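Local atomic coordinates of acetyl-CoA acetyltransferase (Bacillus anthracis, PDB entry 3SS6), a protein that probably catalyses the reversible, thiolase-type condensation of two acetyl-CoA molecules to acetoacetyl-CoA and free coenzyme A. Residues A76-P79 against D80-G84; H155-M159 against G160-E164; I206-R210 against K211-F215; A223-A227 against E228-G232; L332-R336 against E337-V341. One frame throughout, in Å; residues are numbered along the deposited sequence.

Interaction 1 of 5, residues A76-P79 against D80-G84; sequences AGFP and DTVTG
The ring of Phe78, the root of whose side chain packs on Val82, carries the methyl of Ala76 over the centre of one face, with CB 4.0 Å above the ring plane. Val82 CG1 comes to the ring obliquely. Because the phenyl group runs on away from the turn, the nearest apolar approach between the two side chains is made at the base of Phe78, where CB lies 4.1 Å from Val82 CG2. The same methyl rests 3.9 Å from Pro79 CD, so one branch of the valine touches two successive residues. It is put there by the first torsion of Val82 (chi1 179°), which sends CG1 opposite the backbone N and leaves CG2 opposite the carbonyl carbon.

The backbone closes the turn: Val82 N donates to Pro79 O at 3.0 Å in a nearly straight bond (162°). A water donates to Phe78 O at 2.7 Å and also to Asp80 OD1, which ties the aspartate to the chain before the turn. Beyond the two segments, Phe78 packs on Leu37 and Val41 of helix 29-43, and Arg70 NH1 bonds to the carbonyl oxygens of both Asp80 and Val82. Asp80 also packs on Val285 of the second subunit.

Residues 79-82 form a type I beta turn. Together with the Schellman motif at Gly77 it carries the chain from helix 68-75 into strand 83-88, the outermost of its sheet within this chain, as part of a beta-alpha-beta unit of the thiolase fold.

Interaction 2 of 5, residues H155-M159 against G160-E164; sequences HHIMM and GETAE
Glu161 folds back on Met158 with its CG opposite its own carbonyl carbon (chi1 -53°) and the next bond extended, which carries the carboxylate to the open end of the helix. There OE1 accepts from Met158 N at 2.9 Å; the N-H points almost straight at it (171°), although it arrives from above the carboxylate plane. Met158 is the N-cap and Glu161 the third residue after it, so this is the glutamate half of a capping box; a methionine side chain cannot supply the other half.

Thr162 has its OG1 wedged between backbone N and carbonyl carbon (chi1 76°), from where the hydroxyl donates to Met159 O at 2.7 Å, in the carbonyl plane and on a lone pair. Ala163 N reaches the same oxygen at 3.0 Å, so two bonds grip it. Ile157 lies across both side chains: its CB is 3.7 Å from Glu161 OE1, and its CD1 meets Thr162 CG2 at 3.9 Å, between the positions of a hydrophobic staple.

The whole starts helix 159-170 after the loop from helix 145-149. Met159 bonds to the backbone of Leu150, Thr162 packs on Met290, and Glu164 OE2 accepts from the backbone N of Ser242 and Val243.

Interaction 3 of 5, residues I206-R210 against K211-F215; sequences IKERR and KEVVF
Ile206 and Val213 are joined by two backbone bonds: Ile206 N donates to Val213 O at 2.7 Å, and Val213 N returns to Ile206 O at 2.8 Å. Both are close to straight. Glu212 CA adds a C-H contact to Ile206 O, 3.3 Å away. On the next rung Lys207 and Glu212 run side by side, pointing the same way, and form a salt bridge in which NZ reaches OE2 at 3.3 Å, a weak bond. The lysine is extended up to its last torsion, where a bend (chi4 -57°) turns the ammonium towards the carboxylate.

These residues make a beta hairpin of strands 204-207 and 212-215, an antiparallel two-stranded sheet. Ile206 with Val213 is a hydrogen-bonded pair, Lys207 with Glu212 a non-hydrogen-bonded one. Towards the bend a further bond, Glu208 N to Lys211 O at 2.9 Å, closes the connecting loop.

The side of Ile206 and Val213 is the apolar one. Ile206 CD1 packs 3.7 Å from Phe215 CB, the two chains lying alongside each other, and Glu208 CG touches Val213 CG2 at 4.0 Å. Further out, Leu24 packs against both Ile206 and Phe215, joined by Val27 at the isoleucine and Ala23 at the phenylalanine. Asn26 ND2 donates to Glu208 OE1, giving that oxygen a partner outside the hairpin, while the backbone of Phe215 pairs with Ile204.

Interaction 4 of 5, residues A223-A227 against E228-G232; sequences ADITA and EKLAG. With SO4 (sulfate ion), chain C.
Ile225 and Leu230 make the close apolar part of this turn: Ile225 CG2 meets Leu230 CD1 at 3.8 Å, the two side chains crossing at about a right angle. Both are buried against helix 174-194, where Leu182 touches each of them. Beside them the Thr226 hydroxyl stands between its backbone N and carbonyl carbon (chi1 59°), and from there OG1 accepts from Lys229 N at 2.9 Å in an almost straight bond (170°). Thr226 O in turn takes Leu230 N at 3.0 Å, so the threonine serves two successive amides with two different oxygens. Ala231 N to Ala227 O continues the pattern into the helix.

Thr226 is thus the N-cap of helix 227-231. Ile225, one residue before it, and Leu230, four after it, form a hydrophobic staple that complements the polar cap.

The outer side is much looser. Lys229 leaves its helix extended, then bends twice, so that CE lies 3.2 Å from Asp224 O while NZ stays 4.6 Å from Asp224 OD2, too far for a salt bridge. The carboxylate has a firmer partner in Arg222, whose NE bridges to OD1. Ahead of the cap, a sulfate probably left from crystallisation takes Ala223 N through its O1 at 2.8 Å and Asp224 N through its O4 at 3.0 Å. Glu228, extended from its backbone, turns its carboxylate away on the exposed side. Leu230 O accepts from Arg174 NH2 of helix 174-194.

Interaction 5 of 5, residues L332-R336 against E337-V341; sequences LDLDR and EKVNV. Unlike the reference sequence in segment 332-336: Asp333 (reference Gly).
Asp335 O accepts from Lys338 N at 2.9 Å and Arg336 O from Val339 N at 3.0 Å, two successive bonds that wind the chain into a short 3-10 turn. The turn follows the Schellman motif that ends helix 322-332 at Asp333.

Asp335 leads the side chains. Its CG lies opposite the backbone N (chi1 180°), which swings the carboxylate forward over the start of the turn. OD1 then accepts from Glu337 N at 3.0 Å, met from above the carboxylate plane, and closes an Asx turn. The Glu337 methylene CB rests 3.4 Å from the same oxygen, and the other oxygen, OD2, lies 3.9 Å from Lys338 CG, the lysine chain passing at about a right angle. On the inner side Val339 CG2 packs 3.4 Å from Asp335 O and touches Leu334 CD1, while Tyr325 and Ile317 receive the valine.

The charged ends look elsewhere. Arg336 turns away from the turn to bridge Glu329 with NE and Glu179 with NH1, with a sulfate, probably from crystallisation, about 3 Å from its side chain. Lys338 NZ donates to Ala312 O.

Asp335 OD1 has a like charge near it, Glu337 OE2 at 4.4 Å, a pairing that would tend to raise the proton affinity of both. The amide of Glu337 and the more distant ammonium of Lys338 probably offset this, so the carboxylate probably stays charged as the acceptor of the Asx turn.

How the interactions relate
The contacts come in order along the chain and touch nowhere. Interaction 1 leads into strand 83-88, outermost in this chain's core sheet. Interactions 2, 3 and 4 all lie between strands 112-120 and 252-262 of that sheet, consistent with the loop domain that thiolases insert there. Interaction 3 is a separate hairpin whose second strand precedes helix 227-231 of interaction 4; their centres are 32 Å apart. Interaction 5 belongs to the C-terminal thiolase domain, yet its centre lies only about 23 Å from interaction 4. Helix 174-194 packs on interaction 4 and bonds to interaction 5, and so joins the inserted region to the C-terminal half. Interactions 1 and 4, about 47 Å apart between centres, stand on opposite sides of the chain's centre.

Interaction 1 of 5, residues A76-P79 against D80-G84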
# COMPACT_ATOMS: atom_id res chain seq x y z
N ALA A 76 -0.46 19.81 -24.27
CA ALA A 76 0.43 20.51 -25.19
C ALA A 76 -0.17 21.81 -25.71
O ALA A 76 0.50 22.56 -26.43
CB ALA A 76 0.80 19.60 -26.36
N GLY A 77 -1.42 22.06 -25.35
CA GLY A 77 -2.12 23.27 -25.76
C GLY A 77 -2.79 23.17 -27.12
O GLY A 77 -3.22 24.19 -27.67
N PHE A 78 -2.90 21.96 -27.66
CA PHE A 78 -3.54 21.79 -28.96
C PHE A 78 -5.04 22.04 -28.80
O PHE A 78 -5.59 21.80 -27.72
CB PHE A 78 -3.29 20.38 -29.52
CG PHE A 78 -1.85 20.08 -29.87
CD1 PHE A 78 -0.88 21.08 -29.90
CD2 PHE A 78 -1.47 18.77 -30.18
CE1 PHE A 78 0.44 20.79 -30.23
CE2 PHE A 78 -0.14 18.47 -30.51
CZ PHE A 78 0.81 19.48 -30.54
N PRO A 79 -5.71 22.50 -29.87
CA PRO A 79 -7.16 22.75 -29.80
C PRO A 79 -7.96 21.52 -29.39
O PRO A 79 -7.51 20.38 -29.58
CB PRO A 79 -7.53 23.14 -31.23
CG PRO A 79 -6.27 23.64 -31.83
CD PRO A 79 -5.15 22.87 -31.18
N ASP A 80 -9.14 21.75 -28.82
CA ASP A 80 -10.01 20.66 -28.37
C ASP A 80 -10.41 19.74 -29.50
O ASP A 80 -10.84 18.61 -29.26
CB ASP A 80 -11.29 21.21 -27.75
CG ASP A 80 -11.06 21.92 -26.45
OD1 ASP A 80 -10.00 21.73 -25.83
OD2 ASP A 80 -11.98 22.68 -26.05
N THR A 81 -10.32 20.22 -30.73
CA THR A 81 -10.68 19.42 -31.90
C THR A 81 -9.67 18.33 -32.19
O THR A 81 -9.96 17.39 -32.94
CB THR A 81 -10.80 20.30 -33.16
OG1 THR A 81 -9.64 21.14 -33.26
CG2 THR A 81 -12.05 21.16 -33.07
N VAL A 82 -8.47 18.45 -31.63
CA VAL A 82 -7.42 17.48 -31.89
C VAL A 82 -7.61 16.29 -30.96
O VAL A 82 -7.24 16.33 -29.79
CB VAL A 82 -6.02 18.08 -31.68
CG1 VAL A 82 -4.94 17.04 -31.94
CG2 VAL A 82 -5.83 19.28 -32.60
N THR A 83 -8.21 15.24 -31.50
CA THR A 83 -8.51 14.05 -30.70
C THR A 83 -7.30 13.14 -30.62
O THR A 83 -6.28 13.41 -31.24
CB THR A 83 -9.72 13.30 -31.30
OG1 THR A 83 -9.45 12.96 -32.67
CG2 THR A 83 -10.96 14.20 -31.27
N GLY A 84 -7.41 12.05 -29.87
CA GLY A 84 -6.28 11.14 -29.78
C GLY A 84 -6.72 9.81 -29.21
O GLY A 84 -7.79 9.71 -28.60
O HOH W 1 -7.49 22.80 -26.07
O HOH W 2 -6.02 18.38 -28.03

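Interaction 2 of 5, residues H155-M159 against G160-E164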
# COMPACT_ATOMS: atom_id res chain seq x y z
N HIS A 155 2.73 -17.43 -19.56
CA HIS A 155 3.74 -18.34 -19.03
C HIS A 155 4.48 -17.93 -17.76
O HIS A 155 5.15 -18.75 -17.13
CB HIS A 155 4.74 -18.70 -20.13
CG HIS A 155 4.08 -19.16 -21.39
ND1 HIS A 155 3.51 -20.41 -21.52
CD2 HIS A 155 3.87 -18.53 -22.57
CE1 HIS A 155 2.99 -20.53 -22.73
NE2 HIS A 155 3.20 -19.41 -23.38
N HIS A 156 4.36 -16.67 -17.38
CA HIS A 156 4.97 -16.14 -16.17
C HIS A 156 6.47 -16.35 -16.11
O HIS A 156 7.02 -16.80 -15.09
CB HIS A 156 4.27 -16.72 -14.94
CG HIS A 156 2.80 -16.46 -14.93
ND1 HIS A 156 2.27 -15.21 -14.70
CD2 HIS A 156 1.75 -17.28 -15.15
CE1 HIS A 156 0.95 -15.27 -14.77
NE2 HIS A 156 0.61 -16.52 -15.04
N ILE A 157 7.13 -16.03 -17.21
CA ILE A 157 8.59 -15.98 -17.26
C ILE A 157 9.01 -14.61 -17.74
O ILE A 157 8.28 -13.96 -18.50
CB ILE A 157 9.16 -17.03 -18.22
CG1 ILE A 157 8.59 -16.83 -19.62
CG2 ILE A 157 8.84 -18.44 -17.70
CD1 ILE A 157 9.02 -17.89 -20.61
N MET A 158 10.17 -14.14 -17.30
CA MET A 158 10.62 -12.80 -17.67
C MET A 158 11.11 -12.77 -19.12
O MET A 158 11.51 -13.79 -19.68
CB MET A 158 11.74 -12.33 -16.73
CG MET A 158 11.37 -12.38 -15.26
SD MET A 158 9.98 -11.30 -14.81
CE MET A 158 10.65 -9.68 -15.16
N MET A 159 11.07 -11.59 -19.74
CA MET A 159 11.57 -11.46 -21.11
C MET A 159 13.00 -11.99 -21.22
O MET A 159 13.38 -12.56 -22.24
CB MET A 159 11.52 -10.00 -21.56
CG MET A 159 10.11 -9.40 -21.66
SD MET A 159 9.03 -10.30 -22.80
CE MET A 159 8.06 -11.26 -21.64
N GLY A 160 13.79 -11.80 -20.16
CA GLY A 160 15.17 -12.28 -20.15
C GLY A 160 15.28 -13.79 -20.27
O GLY A 160 16.23 -14.32 -20.86
N GLU A 161 14.31 -14.49 -19.69
CA GLU A 161 14.27 -15.94 -19.84
C GLU A 161 13.94 -16.33 -21.29
O GLU A 161 14.50 -17.29 -21.81
CB GLU A 161 13.28 -16.57 -18.86
CG GLU A 161 13.52 -16.14 -17.41
CD GLU A 161 12.53 -16.75 -16.44
OE1 GLU A 161 11.78 -15.98 -15.79
OE2 GLU A 161 12.50 -18.00 -16.32
N THR A 162 13.04 -15.59 -21.95
CA THR A 162 12.75 -15.89 -23.35
C THR A 162 13.99 -15.66 -24.21
O THR A 162 14.18 -16.32 -25.23
CB THR A 162 11.55 -15.06 -23.92
OG1 THR A 162 11.96 -13.71 -24.19
CG2 THR A 162 10.38 -15.06 -22.94
N ALA A 163 14.85 -14.74 -23.77
CA ALA A 163 16.11 -14.51 -24.44
C ALA A 163 17.03 -15.72 -24.29
O ALA A 163 17.66 -16.15 -25.26
CB ALA A 163 16.79 -13.24 -23.90
N GLU A 164 17.07 -16.29 -23.08
CA GLU A 164 17.90 -17.47 -22.85
C GLU A 164 17.39 -18.64 -23.68
O GLU A 164 18.16 -19.50 -24.09
CB GLU A 164 17.94 -17.86 -21.37
CG GLU A 164 18.84 -16.98 -20.49
CD GLU A 164 20.33 -17.30 -20.65
OE1 GLU A 164 20.67 -18.22 -21.42
OE2 GLU A 164 21.16 -16.62 -20.00

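Interaction 3 of 5, residues I206-R210 against K211-F215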
# COMPACT_ATOMS: atom_id res chain seq x y z
N ILE A 206 12.99 19.68 -17.09
CA ILE A 206 12.35 19.09 -15.93
C ILE A 206 12.31 20.12 -14.81
O ILE A 206 13.36 20.61 -14.38
CB ILE A 206 13.07 17.83 -15.40
CG1 ILE A 206 13.19 16.77 -16.50
CG2 ILE A 206 12.31 17.22 -14.22
CD1 ILE A 206 14.50 16.80 -17.26
N LYS A 207 11.11 20.45 -14.35
CA LYS A 207 10.98 21.38 -13.25
C LYS A 207 11.08 20.60 -11.95
O LYS A 207 10.11 19.97 -11.52
CB LYS A 207 9.66 22.15 -13.32
CG LYS A 207 9.52 23.00 -14.58
CD LYS A 207 8.54 24.15 -14.37
CE LYS A 207 8.26 24.89 -15.67
NZ LYS A 207 9.51 25.40 -16.31
N GLU A 208 12.26 20.61 -11.34
CA GLU A 208 12.48 19.92 -10.08
C GLU A 208 12.11 20.86 -8.95
O GLU A 208 11.69 21.99 -9.19
CB GLU A 208 13.93 19.44 -9.94
CG GLU A 208 14.42 18.52 -11.07
CD GLU A 208 13.80 17.12 -11.05
OE1 GLU A 208 12.78 16.91 -10.34
OE2 GLU A 208 14.34 16.22 -11.74
N ARG A 209 12.23 20.41 -7.71
CA ARG A 209 11.79 21.25 -6.61
C ARG A 209 12.47 22.60 -6.46
O ARG A 209 11.81 23.58 -6.12
CB ARG A 209 11.80 20.48 -5.28
CG ARG A 209 13.08 19.70 -5.01
CD ARG A 209 12.96 18.88 -3.73
NE ARG A 209 14.22 18.22 -3.38
CZ ARG A 209 14.45 17.61 -2.23
NH1 ARG A 209 13.52 17.57 -1.29
NH2 ARG A 209 15.63 17.04 -2.01
N ARG A 210 13.76 22.68 -6.71
CA ARG A 210 14.46 23.94 -6.48
C ARG A 210 15.27 24.42 -7.68
O ARG A 210 16.07 25.35 -7.57
CB ARG A 210 15.36 23.83 -5.25
CG ARG A 210 14.58 23.40 -4.02
CD ARG A 210 15.46 23.27 -2.79
NE ARG A 210 14.74 22.57 -1.74
CZ ARG A 210 14.76 21.25 -1.57
NH1 ARG A 210 15.49 20.49 -2.38
NH2 ARG A 210 14.07 20.69 -0.59
N LYS A 211 15.05 23.79 -8.82
CA LYS A 211 15.77 24.15 -10.03
C LYS A 211 15.08 23.54 -11.22
O LYS A 211 14.14 22.75 -11.07
CB LYS A 211 17.21 23.65 -9.96
CG LYS A 211 17.34 22.14 -9.87
CD LYS A 211 18.75 21.75 -9.46
CE LYS A 211 18.87 20.25 -9.25
NZ LYS A 211 20.11 19.90 -8.50
N GLU A 212 15.53 23.93 -12.40
CA GLU A 212 15.07 23.30 -13.63
C GLU A 212 16.25 22.63 -14.29
O GLU A 212 17.34 23.19 -14.37
CB GLU A 212 14.44 24.34 -14.56
CG GLU A 212 13.22 25.01 -13.97
CD GLU A 212 12.60 26.05 -14.88
OE1 GLU A 212 12.98 26.11 -16.07
OE2 GLU A 212 11.73 26.81 -14.40
N VAL A 213 16.05 21.40 -14.75
CA VAL A 213 17.11 20.66 -15.42
C VAL A 213 16.79 20.57 -16.91
O VAL A 213 15.68 20.20 -17.29
CB VAL A 213 17.22 19.23 -14.82
CG1 VAL A 213 18.19 18.37 -15.62
CG2 VAL A 213 17.63 19.30 -13.36
N VAL A 214 17.76 20.91 -17.76
CA VAL A 214 17.57 20.76 -19.20
C VAL A 214 18.30 19.50 -19.67
O VAL A 214 19.53 19.46 -19.69
CB VAL A 214 18.06 21.98 -19.99
CG1 VAL A 214 17.80 21.76 -21.47
CG2 VAL A 214 17.35 23.23 -19.51
N PHE A 215 17.51 18.50 -20.03
CA PHE A 215 18.01 17.18 -20.40
C PHE A 215 18.07 17.09 -21.92
O PHE A 215 17.03 17.12 -22.58
CB PHE A 215 17.04 16.13 -19.84
CG PHE A 215 17.40 14.72 -20.18
CD1 PHE A 215 18.65 14.20 -19.89
CD2 PHE A 215 16.45 13.89 -20.76
CE1 PHE A 215 18.97 12.89 -20.20
CE2 PHE A 215 16.74 12.57 -21.05
CZ PHE A 215 18.01 12.06 -20.78

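Interaction 4 of 5, residues A223-A227 against E228-G232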
# COMPACT_ATOMS: atom_id res chain seq x y z
N ALA A 223 30.81 5.04 -21.37
CA ALA A 223 32.20 4.94 -21.81
C ALA A 223 32.95 3.85 -21.04
O ALA A 223 33.96 3.32 -21.52
CB ALA A 223 32.90 6.28 -21.66
N ASP A 224 32.46 3.50 -19.85
CA ASP A 224 33.14 2.51 -19.02
C ASP A 224 32.73 1.06 -19.34
O ASP A 224 33.23 0.12 -18.72
CB ASP A 224 32.97 2.82 -17.53
CG ASP A 224 31.56 2.60 -17.03
OD1 ASP A 224 30.63 2.53 -17.85
OD2 ASP A 224 31.37 2.51 -15.80
N ILE A 225 31.84 0.88 -20.31
CA ILE A 225 31.54 -0.45 -20.80
C ILE A 225 32.71 -0.91 -21.67
O ILE A 225 33.03 -0.29 -22.69
CB ILE A 225 30.23 -0.49 -21.60
CG1 ILE A 225 29.02 -0.36 -20.66
CG2 ILE A 225 30.11 -1.79 -22.39
CD1 ILE A 225 28.88 -1.50 -19.66
N THR A 226 33.36 -1.99 -21.24
CA THR A 226 34.49 -2.56 -21.96
C THR A 226 34.25 -4.06 -22.09
O THR A 226 33.39 -4.62 -21.41
CB THR A 226 35.78 -2.38 -21.19
OG1 THR A 226 35.67 -3.01 -19.90
CG2 THR A 226 36.11 -0.90 -21.02
N ALA A 227 35.02 -4.70 -22.97
CA ALA A 227 34.94 -6.15 -23.11
C ALA A 227 35.18 -6.78 -21.75
O ALA A 227 34.51 -7.73 -21.36
CB ALA A 227 35.98 -6.65 -24.11
N GLU A 228 36.12 -6.21 -21.01
CA GLU A 228 36.50 -6.72 -19.71
C GLU A 228 35.32 -6.65 -18.74
O GLU A 228 34.96 -7.65 -18.12
CB GLU A 228 37.71 -5.97 -19.15
CG GLU A 228 38.06 -6.36 -17.73
CD GLU A 228 39.44 -5.88 -17.31
OE1 GLU A 228 40.16 -5.32 -18.17
OE2 GLU A 228 39.79 -6.08 -16.13
N LYS A 229 34.72 -5.47 -18.61
CA LYS A 229 33.60 -5.30 -17.69
C LYS A 229 32.43 -6.22 -18.03
O LYS A 229 31.82 -6.81 -17.14
CB LYS A 229 33.15 -3.84 -17.66
CG LYS A 229 31.96 -3.60 -16.73
CD LYS A 229 31.56 -2.14 -16.69
CE LYS A 229 32.59 -1.32 -15.95
NZ LYS A 229 32.66 -1.69 -14.51
N LEU A 230 32.12 -6.35 -19.32
CA LEU A 230 31.00 -7.20 -19.74
C LEU A 230 31.22 -8.66 -19.36
O LEU A 230 30.29 -9.34 -18.91
CB LEU A 230 30.76 -7.08 -21.24
CG LEU A 230 30.15 -5.75 -21.69
CD1 LEU A 230 30.37 -5.53 -23.21
CD2 LEU A 230 28.68 -5.67 -21.32
N ALA A 231 32.44 -9.15 -19.55
CA ALA A 231 32.75 -10.56 -19.29
C ALA A 231 32.66 -10.90 -17.80
O ALA A 231 32.52 -12.06 -17.43
CB ALA A 231 34.13 -10.93 -19.85
N GLY A 232 32.75 -9.88 -16.95
CA GLY A 232 32.73 -10.11 -15.52
C GLY A 232 31.35 -10.10 -14.88
O GLY A 232 31.21 -10.41 -13.70
S SO4 C . 30.08 6.78 -18.38
O1 SO4 C . 29.78 7.13 -19.78
O2 SO4 C . 30.74 7.92 -17.74
O3 SO4 C . 28.84 6.47 -17.67
O4 SO4 C . 30.98 5.62 -18.33

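Interaction 5 of 5, residues L332-R336 against E337-V341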
# COMPACT_ATOMS: atom_id res chain seq x y z
N LEU A 332 17.93 -14.38 -40.36
CA LEU A 332 17.81 -13.64 -41.62
C LEU A 332 19.13 -13.49 -42.38
O LEU A 332 19.15 -12.99 -43.50
CB LEU A 332 17.22 -12.24 -41.36
CG LEU A 332 15.79 -12.14 -40.83
CD1 LEU A 332 15.42 -10.69 -40.62
CD2 LEU A 332 14.81 -12.80 -41.79
N ASP A 333 20.22 -13.94 -41.76
CA ASP A 333 21.57 -13.75 -42.29
C ASP A 333 21.82 -12.29 -42.67
O ASP A 333 22.19 -11.98 -43.80
CB ASP A 333 21.82 -14.66 -43.50
CG ASP A 333 23.29 -14.72 -43.90
OD1 ASP A 333 24.16 -14.39 -43.07
OD2 ASP A 333 23.57 -15.12 -45.05
N LEU A 334 21.61 -11.39 -41.71
CA LEU A 334 21.77 -9.96 -41.95
C LEU A 334 23.23 -9.55 -42.08
O LEU A 334 24.12 -10.18 -41.50
CB LEU A 334 21.15 -9.15 -40.81
CG LEU A 334 19.66 -9.33 -40.55
CD1 LEU A 334 19.26 -8.51 -39.34
CD2 LEU A 334 18.84 -8.93 -41.77
N ASP A 335 23.46 -8.48 -42.84
CA ASP A 335 24.76 -7.82 -42.89
C ASP A 335 24.85 -6.81 -41.75
O ASP A 335 24.27 -5.73 -41.83
CB ASP A 335 24.94 -7.10 -44.23
CG ASP A 335 26.28 -6.39 -44.34
OD1 ASP A 335 27.02 -6.32 -43.33
OD2 ASP A 335 26.59 -5.88 -45.44
N ARG A 336 25.58 -7.15 -40.69
CA ARG A 336 25.58 -6.31 -39.50
C ARG A 336 26.03 -4.87 -39.79
O ARG A 336 25.64 -3.94 -39.09
CB ARG A 336 26.44 -6.93 -38.40
CG ARG A 336 26.34 -6.19 -37.06
CD ARG A 336 27.28 -6.79 -36.02
NE ARG A 336 26.89 -8.15 -35.66
CZ ARG A 336 27.54 -8.91 -34.79
NH1 ARG A 336 28.64 -8.45 -34.20
NH2 ARG A 336 27.11 -10.14 -34.52
N GLU A 337 26.85 -4.69 -40.83
CA GLU A 337 27.34 -3.36 -41.18
C GLU A 337 26.23 -2.40 -41.62
O GLU A 337 26.44 -1.19 -41.67
CB GLU A 337 28.42 -3.44 -42.26
CG GLU A 337 29.71 -4.10 -41.77
CD GLU A 337 30.83 -4.09 -42.80
OE1 GLU A 337 31.99 -4.36 -42.42
OE2 GLU A 337 30.56 -3.81 -44.00
N LYS A 338 25.07 -2.96 -41.94
CA LYS A 338 23.91 -2.16 -42.32
C LYS A 338 22.89 -2.03 -41.20
O LYS A 338 21.87 -1.37 -41.37
CB LYS A 338 23.21 -2.76 -43.54
CG LYS A 338 24.14 -2.95 -44.71
CD LYS A 338 23.43 -2.84 -46.04
CE LYS A 338 22.39 -3.92 -46.21
NZ LYS A 338 21.97 -4.05 -47.65
N VAL A 339 23.16 -2.65 -40.05
CA VAL A 339 22.14 -2.76 -39.00
C VAL A 339 22.52 -2.01 -37.73
O VAL A 339 23.64 -2.14 -37.25
CB VAL A 339 21.93 -4.25 -38.61
CG1 VAL A 339 20.84 -4.36 -37.55
CG2 VAL A 339 21.58 -5.08 -39.84
N ASN A 340 21.59 -1.23 -37.18
CA ASN A 340 21.84 -0.55 -35.91
C ASN A 340 23.17 0.20 -35.93
O ASN A 340 24.01 0.04 -35.03
CB ASN A 340 21.79 -1.56 -34.76
CG ASN A 340 20.42 -2.19 -34.60
OD1 ASN A 340 19.42 -1.63 -35.05
ND2 ASN A 340 20.37 -3.35 -33.95
N VAL A 341 23.36 1.03 -36.95
CA VAL A 341 24.70 1.55 -37.24
C VAL A 341 25.18 2.61 -36.25
O VAL A 341 26.37 2.92 -36.21
CB VAL A 341 24.84 2.08 -38.68
CG1 VAL A 341 24.54 0.97 -39.68
CG2 VAL A 341 23.93 3.28 -38.91